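Local coordinates for protein Phthiocerol/phthiodiolone dimycocerosyl transferase (Mycobacterium tuberculosis, PDB 1Q9J) that probably transfers mycocerosic acids from mycocerosic acid synthase onto phthiocerol, phthiodiolone and phenolphthiocerol, the last step in making dimycocerosate ester lipids, at residues A42-A54 and P152-M164. Residues are numbered along the deposited sequence; the frame is centred on the assembly and turned at random.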
loop_
_atom_site.group_PDB
_atom_site.type_symbol
_atom_site.label_atom_id
_atom_site.label_comp_id
_atom_site.label_asym_id
_atom_site.label_seq_id
_atom_site.Cartn_x
_atom_site.Cartn_y
_atom_site.Cartn_z
ATOM N N ALA A 42 10.420 -17.918 12.860
ATOM C CA ALA A 42 9.428 -17.625 11.834
ATOM C C ALA A 42 10.014 -16.630 10.843
ATOM O O ALA A 42 9.917 -16.820 9.627
ATOM C CB ALA A 42 8.172 -17.063 12.469
ATOM N N PHE A 43 10.639 -15.579 11.366
ATOM C CA PHE A 43 11.253 -14.570 10.522
ATOM C C PHE A 43 12.356 -15.221 9.670
ATOM O O PHE A 43 12.446 -14.973 8.467
ATOM C CB PHE A 43 11.827 -13.436 11.381
ATOM C CG PHE A 43 12.437 -12.323 10.578
ATOM C CD1 PHE A 43 11.690 -11.627 9.638
ATOM C CD2 PHE A 43 13.766 -11.975 10.752
ATOM C CE1 PHE A 43 12.261 -10.594 8.883
ATOM C CE2 PHE A 43 14.343 -10.946 10.001
ATOM C CZ PHE A 43 13.587 -10.257 9.068
ATOM N N ASP A 44 13.182 -16.069 10.284
ATOM C CA ASP A 44 14.254 -16.747 9.541
ATOM C C ASP A 44 13.677 -17.687 8.480
ATOM O O ASP A 44 14.215 -17.787 7.371
ATOM C CB ASP A 44 15.165 -17.564 10.477
ATOM C CG ASP A 44 16.063 -16.688 11.345
ATOM O OD1 ASP A 44 16.681 -15.731 10.819
ATOM O OD2 ASP A 44 16.179 -16.976 12.547
ATOM N N ALA A 45 12.597 -18.390 8.832
ATOM C CA ALA A 45 11.936 -19.338 7.916
ATOM C C ALA A 45 11.351 -18.576 6.724
ATOM O O ALA A 45 11.480 -18.998 5.573
ATOM C CB ALA A 45 10.825 -20.097 8.651
ATOM N N LEU A 46 10.714 -17.448 7.027
ATOM C CA LEU A 46 10.132 -16.594 6.013
ATOM C C LEU A 46 11.235 -16.183 5.038
ATOM O O LEU A 46 11.116 -16.375 3.826
ATOM C CB LEU A 46 9.531 -15.353 6.665
ATOM C CG LEU A 46 8.876 -14.311 5.750
ATOM C CD1 LEU A 46 7.361 -14.544 5.715
ATOM C CD2 LEU A 46 9.180 -12.912 6.273
ATOM N N LEU A 47 12.318 -15.622 5.566
ATOM C CA LEU A 47 13.419 -15.199 4.718
ATOM C C LEU A 47 13.938 -16.298 3.818
ATOM O O LEU A 47 14.406 -16.026 2.720
ATOM C CB LEU A 47 14.573 -14.669 5.553
ATOM C CG LEU A 47 14.686 -13.146 5.476
ATOM C CD1 LEU A 47 15.745 -12.673 6.446
ATOM C CD2 LEU A 47 15.021 -12.727 4.052
ATOM N N GLU A 48 13.868 -17.540 4.269
ATOM C CA GLU A 48 14.360 -18.612 3.431
ATOM C C GLU A 48 13.389 -18.907 2.311
ATOM O O GLU A 48 13.758 -19.504 1.305
ATOM C CB GLU A 48 14.599 -19.854 4.261
ATOM C CG GLU A 48 15.843 -19.756 5.100
ATOM C CD GLU A 48 15.957 -20.898 6.070
ATOM O OE1 GLU A 48 15.132 -20.961 7.006
ATOM O OE2 GLU A 48 16.860 -21.739 5.889
ATOM N N THR A 49 12.146 -18.480 2.480
ATOM C CA THR A 49 11.159 -18.718 1.450
ATOM C C THR A 49 11.201 -17.620 0.410
ATOM O O THR A 49 10.756 -17.804 -0.718
ATOM C CB THR A 49 9.754 -18.762 2.026
ATOM O OG1 THR A 49 9.678 -19.778 3.032
ATOM C CG2 THR A 49 8.765 -19.061 0.929
ATOM N N HIS A 50 11.755 -16.483 0.802
ATOM C CA HIS A 50 11.849 -15.332 -0.077
ATOM C C HIS A 50 13.264 -14.788 -0.005
ATOM O O HIS A 50 13.484 -13.651 0.397
ATOM C CB HIS A 50 10.848 -14.286 0.394
ATOM C CG HIS A 50 9.464 -14.828 0.555
ATOM N ND1 HIS A 50 8.752 -15.355 -0.500
ATOM C CD2 HIS A 50 8.678 -14.969 1.649
ATOM C CE1 HIS A 50 7.586 -15.798 -0.064
ATOM N NE2 HIS A 50 7.515 -15.576 1.235
ATOM N N PRO A 51 14.248 -15.593 -0.420
ATOM C CA PRO A 51 15.635 -15.134 -0.361
ATOM C C PRO A 51 15.992 -13.825 -1.052
ATOM O O PRO A 51 17.112 -13.343 -0.910
ATOM C CB PRO A 51 16.416 -16.335 -0.902
ATOM C CG PRO A 51 15.453 -16.992 -1.815
ATOM C CD PRO A 51 14.170 -16.933 -1.026
ATOM N N VAL A 52 15.056 -13.229 -1.778
ATOM C CA VAL A 52 15.363 -11.967 -2.452
ATOM C C VAL A 52 15.449 -10.847 -1.401
ATOM O O VAL A 52 16.275 -9.938 -1.504
ATOM C CB VAL A 52 14.279 -11.586 -3.471
ATOM C CG1 VAL A 52 14.830 -10.579 -4.455
ATOM C CG2 VAL A 52 13.818 -12.799 -4.197
ATOM N N LEU A 53 14.568 -10.926 -0.406
ATOM C CA LEU A 53 14.513 -9.958 0.669
ATOM C C LEU A 53 15.878 -9.794 1.335
ATOM O O LEU A 53 16.147 -8.787 2.016
ATOM C CB LEU A 53 13.487 -10.387 1.713
ATOM C CG LEU A 53 12.110 -10.616 1.118
ATOM C CD1 LEU A 53 11.149 -11.148 2.168
ATOM C CD2 LEU A 53 11.610 -9.319 0.542
ATOM N N ALA A 54 16.747 -10.775 1.134
ATOM C CA ALA A 54 18.064 -10.709 1.720
ATOM C C ALA A 54 19.018 -10.010 0.791
ATOM O O ALA A 54 20.060 -10.550 0.450
ATOM C CB ALA A 54 18.563 -12.104 2.004
ATOM N N PRO A 152 8.282 -23.903 12.574
ATOM C CA PRO A 152 7.575 -22.760 11.978
ATOM C C PRO A 152 6.916 -23.093 10.633
ATOM O O PRO A 152 6.407 -22.206 9.942
ATOM C CB PRO A 152 8.680 -21.723 11.828
ATOM C CG PRO A 152 9.855 -22.572 11.482
ATOM C CD PRO A 152 9.743 -23.723 12.456
ATOM N N GLY A 153 6.938 -24.374 10.273
ATOM C CA GLY A 153 6.344 -24.810 9.027
ATOM C C GLY A 153 7.430 -25.085 8.014
ATOM O O GLY A 153 8.553 -24.614 8.180
ATOM N N PRO A 154 7.125 -25.854 6.956
ATOM C CA PRO A 154 8.060 -26.213 5.880
ATOM C C PRO A 154 8.507 -25.003 5.053
ATOM O O PRO A 154 7.767 -24.028 4.922
ATOM C CB PRO A 154 7.262 -27.225 5.057
ATOM C CG PRO A 154 5.845 -26.770 5.257
ATOM C CD PRO A 154 5.807 -26.473 6.729
ATOM N N ILE A 155 9.718 -25.083 4.505
ATOM C CA ILE A 155 10.293 -24.002 3.713
ATOM C C ILE A 155 10.596 -24.384 2.265
ATOM O O ILE A 155 11.419 -25.261 2.011
ATOM C CB ILE A 155 11.629 -23.507 4.325
ATOM C CG1 ILE A 155 11.422 -23.033 5.754
ATOM C CG2 ILE A 155 12.221 -22.383 3.462
ATOM C CD1 ILE A 155 12.715 -22.553 6.420
ATOM N N THR A 156 9.928 -23.728 1.323
ATOM C CA THR A 156 10.167 -23.965 -0.094
ATOM C C THR A 156 10.515 -22.594 -0.648
ATOM O O THR A 156 9.644 -21.746 -0.835
ATOM C CB THR A 156 8.917 -24.478 -0.833
ATOM O OG1 THR A 156 8.326 -25.550 -0.092
ATOM C CG2 THR A 156 9.292 -24.980 -2.225
ATOM N N PRO A 157 11.805 -22.347 -0.896
ATOM C CA PRO A 157 12.271 -21.068 -1.426
ATOM C C PRO A 157 11.757 -20.766 -2.817
ATOM O O PRO A 157 11.772 -21.624 -3.702
ATOM C CB PRO A 157 13.790 -21.206 -1.369
ATOM C CG PRO A 157 14.002 -22.669 -1.538
ATOM C CD PRO A 157 12.944 -23.239 -0.635
ATOM N N GLN A 158 11.304 -19.531 -3.000
ATOM C CA GLN A 158 10.750 -19.093 -4.282
ATOM C C GLN A 158 11.766 -18.266 -5.064
ATOM O O GLN A 158 12.643 -17.627 -4.474
ATOM C CB GLN A 158 9.492 -18.268 -4.046
ATOM C CG GLN A 158 8.556 -18.823 -2.998
ATOM C CD GLN A 158 7.491 -17.815 -2.640
ATOM O OE1 GLN A 158 7.521 -16.684 -3.119
ATOM N NE2 GLN A 158 6.545 -18.210 -1.798
ATOM N N PRO A 159 11.671 -18.277 -6.403
ATOM C CA PRO A 159 12.615 -17.505 -7.224
ATOM C C PRO A 159 12.356 -15.993 -7.185
ATOM O O PRO A 159 11.381 -15.530 -6.583
ATOM C CB PRO A 159 12.441 -18.112 -8.610
ATOM C CG PRO A 159 11.029 -18.582 -8.609
ATOM C CD PRO A 159 10.819 -19.150 -7.230
ATOM N N THR A 160 13.242 -15.226 -7.813
ATOM C CA THR A 160 13.125 -13.766 -7.834
ATOM C C THR A 160 11.771 -13.329 -8.376
ATOM O O THR A 160 11.498 -13.480 -9.566
ATOM C CB THR A 160 14.193 -13.154 -8.732
ATOM O OG1 THR A 160 15.462 -13.754 -8.445
ATOM C CG2 THR A 160 14.272 -11.662 -8.501
ATOM N N PRO A 161 10.904 -12.766 -7.519
ATOM C CA PRO A 161 9.602 -12.352 -8.053
ATOM C C PRO A 161 9.740 -11.418 -9.244
ATOM O O PRO A 161 10.691 -10.653 -9.317
ATOM C CB PRO A 161 8.884 -11.714 -6.856
ATOM C CG PRO A 161 9.923 -11.584 -5.787
ATOM C CD PRO A 161 10.974 -12.606 -6.063
ATOM N N LEU A 162 8.813 -11.492 -10.195
ATOM C CA LEU A 162 8.890 -10.668 -11.400
ATOM C C LEU A 162 8.502 -9.210 -11.224
ATOM O O LEU A 162 7.738 -8.843 -10.324
ATOM C CB LEU A 162 7.994 -11.271 -12.479
ATOM C CG LEU A 162 8.219 -12.731 -12.840
ATOM C CD1 LEU A 162 7.000 -13.283 -13.534
ATOM C CD2 LEU A 162 9.439 -12.838 -13.685
ATOM N N SER A 163 9.052 -8.381 -12.099
ATOM C CA SER A 163 8.722 -6.964 -12.125
ATOM C C SER A 163 7.493 -6.885 -13.046
ATOM O O SER A 163 7.234 -7.800 -13.843
ATOM C CB SER A 163 9.858 -6.146 -12.737
ATOM O OG SER A 163 10.143 -6.565 -14.056
ATOM N N MET A 164 6.732 -5.799 -12.938
ATOM C CA MET A 164 5.542 -5.636 -13.765
ATOM C C MET A 164 5.862 -5.772 -15.255
ATOM O O MET A 164 5.185 -6.520 -15.965
ATOM C CB MET A 164 4.884 -4.284 -13.505
ATOM C CG MET A 164 3.576 -4.080 -14.256
ATOM S SD MET A 164 2.856 -2.465 -13.912
ATOM C CE MET A 164 1.587 -2.927 -12.773
#
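Thr49 and Gln158 meet at the one backbone link between 42-54 and 152-164. Gln158 N donates to Thr49 O over 2.9 Å, coming from above the carbonyl plane, with an N-H...O angle of 160°. The proline-rich loop that leaves helix 129-148 runs along helix 36-49 without forming a strand or helix of its own.

The inner side is made by the buried Thr49, His50 and Val52. With chi1 at -58°, Thr49 CG2 is set anti to the backbone N. This brings it to Thr156 O at 3.3 Å and over the rim of one His50 face. Thr49 OG1 turns back along the helix and donates to Ala45 O at 3.2 Å. The Gln158 amide runs beside the imidazole, the two planes 85° apart. Its OE1 lies at the ring edge, in plane, while NE2 nears CE1 obliquely. Both side chains have other polar partners: His50 NE2 bonds to Glu138, and Gln158 OE1 to Thr279. Further along, Val52 CG2 meets Pro161 CD at 3.4 Å, the side chains passing in opposite directions.

The outer side is more open to solvent, although the partly exposed Ile155 still packs on buried Ala45. Its CD1 lies 3.8 Å from Ala45 CB, and its CG2 lies 3.6 Å from CB of the exposed Glu48. Pro152 CG touches Ala45 CB at 3.9 Å. Pro157, also exposed, rests its CB near Glu48 O.

This structural packing lays an irregular loop against a helix of the N-terminal half. Its chemistry is mixed: apolar contacts flank a polar centre, where His50 and Gln158 tie the seam to Glu138 and Thr279.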